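Local atomic coordinates of telomerase reverse transcriptase (Candida albicans SC5314, PDB entry 6ZDQ), a protein that probably extends chromosome ends as a reverse transcriptase, adding simple telomeric repeats copied from a template within its RNA component. Residues A[333-338]-A[530-535]. Residues are numbered along the deposited sequence; the frame is centred on the assembly and turned at random.
Sequences ILKFDM and KTVVVN
Lys335 and Val532 form one of two antiparallel hydrogen-bonded pairs that join strand 333-337 to strand 532-534. Lys335 N gives its proton to Val532 O at 3.1 Å, while Val532 N returns a bond of 2.7 Å to Lys335 O. The second such pair is Ile333 with Val534, tied by Ile333 N to Val534 O at 2.9 Å and by a weak return bond. Here the side chains run alongside each other: Ile333 CG1 lies beside the backbone N (chi1 -54°) and carries CD1 to 3.6 Å from Val534 CG1, with Ile543 touching both residues. On the other face Leu334 CD2 meets Val533 CG2 at 3.7 Å, where Tyr507 of helix 504-514 touches both side chains. This is the palm sheet of the reverse transcriptase fold: 333-338 carries the FDM sequence of motif A, the hairpin of 489-492 and 496-501 beside it the VDD of motif C, and 532-534 is an outermost strand; Phe336 stacks on Phe497. Beyond the paired residues, bends near the end of Lys530 bring NZ up to the Asp337 carboxylate, about equally far from both oxygens, for a salt bridge to OD1 of 3.5 Å; the two side chains cross at about a right angle. Lys335, bent at chi2 (-97°), slants past Val532 with CD 3.9 Å from Val532 CG2. Its ammonium group lies near that of Lys530 and forms a long, weak ion pair with Asp496.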
loop_
_atom_site.group_PDB
_atom_site.type_symbol
_atom_site.label_atom_id
_atom_site.label_comp_id
_atom_site.label_asym_id
_atom_site.label_seq_id
_atom_site.Cartn_x
_atom_site.Cartn_y
_atom_site.Cartn_z
ATOM N N ILE A 333 3.643 -21.155 24.173
ATOM C CA ILE A 333 3.230 -20.230 23.124
ATOM C C ILE A 333 2.292 -20.945 22.161
ATOM O O ILE A 333 2.403 -22.155 21.931
ATOM C CB ILE A 333 4.450 -19.635 22.387
ATOM C CG1 ILE A 333 5.425 -19.007 23.386
ATOM C CG2 ILE A 333 4.018 -18.571 21.396
ATOM C CD1 ILE A 333 6.605 -19.881 23.735
ATOM N N LEU A 334 1.354 -20.185 21.587
ATOM C CA LEU A 334 0.361 -20.737 20.665
ATOM C C LEU A 334 0.095 -19.699 19.577
ATOM O O LEU A 334 -0.576 -18.693 19.827
ATOM C CB LEU A 334 -0.916 -21.119 21.401
ATOM C CG LEU A 334 -1.036 -22.597 21.778
ATOM C CD1 LEU A 334 -2.363 -22.864 22.445
ATOM C CD2 LEU A 334 -0.892 -23.480 20.554
ATOM N N LYS A 335 0.629 -19.946 18.380
ATOM C CA LYS A 335 0.452 -19.061 17.233
ATOM C C LYS A 335 -0.436 -19.764 16.212
ATOM O O LYS A 335 -0.050 -20.796 15.653
ATOM C CB LYS A 335 1.800 -18.679 16.620
ATOM C CG LYS A 335 1.718 -17.631 15.520
ATOM C CD LYS A 335 1.706 -18.255 14.134
ATOM C CE LYS A 335 1.623 -17.187 13.058
ATOM N NZ LYS A 335 1.634 -17.769 11.688
ATOM N N PHE A 336 -1.622 -19.207 15.973
ATOM C CA PHE A 336 -2.538 -19.740 14.975
ATOM C C PHE A 336 -3.231 -18.590 14.258
ATOM O O PHE A 336 -3.229 -17.448 14.723
ATOM C CB PHE A 336 -3.570 -20.697 15.594
ATOM C CG PHE A 336 -4.455 -20.062 16.629
ATOM C CD1 PHE A 336 -4.008 -19.878 17.927
ATOM C CD2 PHE A 336 -5.748 -19.676 16.310
ATOM C CE1 PHE A 336 -4.825 -19.306 18.883
ATOM C CE2 PHE A 336 -6.571 -19.103 17.263
ATOM C CZ PHE A 336 -6.109 -18.921 18.552
ATOM N N ASP A 337 -3.824 -18.906 13.108
ATOM C CA ASP A 337 -4.481 -17.910 12.276
ATOM C C ASP A 337 -5.710 -18.522 11.619
ATOM O O ASP A 337 -5.869 -19.744 11.563
ATOM C CB ASP A 337 -3.535 -17.349 11.205
ATOM C CG ASP A 337 -3.093 -18.402 10.208
ATOM O OD1 ASP A 337 -2.601 -19.468 10.636
ATOM O OD2 ASP A 337 -3.247 -18.165 8.991
ATOM N N MET A 338 -6.583 -17.650 11.122
ATOM C CA MET A 338 -7.828 -18.054 10.485
ATOM C C MET A 338 -7.678 -17.983 8.971
ATOM O O MET A 338 -7.211 -16.972 8.434
ATOM C CB MET A 338 -8.984 -17.163 10.943
ATOM C CG MET A 338 -9.136 -17.080 12.455
ATOM S SD MET A 338 -9.467 -18.683 13.209
ATOM C CE MET A 338 -9.269 -18.295 14.944
ATOM N N LYS A 530 -1.000 -24.327 9.514
ATOM C CA LYS A 530 -0.072 -23.242 9.809
ATOM C C LYS A 530 -0.052 -22.870 11.290
ATOM O O LYS A 530 0.430 -21.788 11.645
ATOM C CB LYS A 530 -0.403 -22.018 8.951
ATOM C CG LYS A 530 0.822 -21.216 8.523
ATOM C CD LYS A 530 0.482 -20.193 7.449
ATOM C CE LYS A 530 -0.400 -19.083 7.991
ATOM N NZ LYS A 530 0.263 -18.323 9.086
ATOM N N THR A 531 -0.566 -23.739 12.159
ATOM C CA THR A 531 -0.578 -23.481 13.596
ATOM C C THR A 531 0.780 -23.844 14.187
ATOM O O THR A 531 1.172 -25.015 14.193
ATOM C CB THR A 531 -1.695 -24.273 14.271
ATOM O OG1 THR A 531 -2.963 -23.836 13.768
ATOM C CG2 THR A 531 -1.656 -24.072 15.779
ATOM N N VAL A 532 1.497 -22.841 14.692
ATOM C CA VAL A 532 2.797 -23.037 15.322
ATOM C C VAL A 532 2.590 -23.296 16.809
ATOM O O VAL A 532 1.771 -22.636 17.460
ATOM C CB VAL A 532 3.706 -21.816 15.086
ATOM C CG1 VAL A 532 5.099 -22.064 15.644
ATOM C CG2 VAL A 532 3.769 -21.481 13.602
ATOM N N VAL A 533 3.336 -24.255 17.352
ATOM C CA VAL A 533 3.196 -24.680 18.740
ATOM C C VAL A 533 4.575 -24.751 19.379
ATOM O O VAL A 533 5.488 -25.375 18.827
ATOM C CB VAL A 533 2.482 -26.042 18.849
ATOM C CG1 VAL A 533 2.668 -26.635 20.237
ATOM C CG2 VAL A 533 1.003 -25.897 18.523
ATOM N N VAL A 534 4.724 -24.115 20.540
ATOM C CA VAL A 534 5.925 -24.230 21.364
ATOM C C VAL A 534 5.485 -24.538 22.789
ATOM O O VAL A 534 4.772 -23.739 23.409
ATOM C CB VAL A 534 6.786 -22.957 21.326
ATOM C CG1 VAL A 534 7.856 -23.013 22.406
ATOM C CG2 VAL A 534 7.427 -22.801 19.962
ATOM N N ASN A 535 5.913 -25.687 23.305
ATOM C CA ASN A 535 5.527 -26.142 24.635
ATOM C C ASN A 535 6.737 -26.795 25.289
ATOM O O ASN A 535 7.874 -26.643 24.832
ATOM C CB ASN A 535 4.327 -27.094 24.563
ATOM C CG ASN A 535 4.647 -28.381 23.832
ATOM O OD1 ASN A 535 5.026 -29.379 24.444
ATOM N ND2 ASN A 535 4.496 -28.364 22.512
#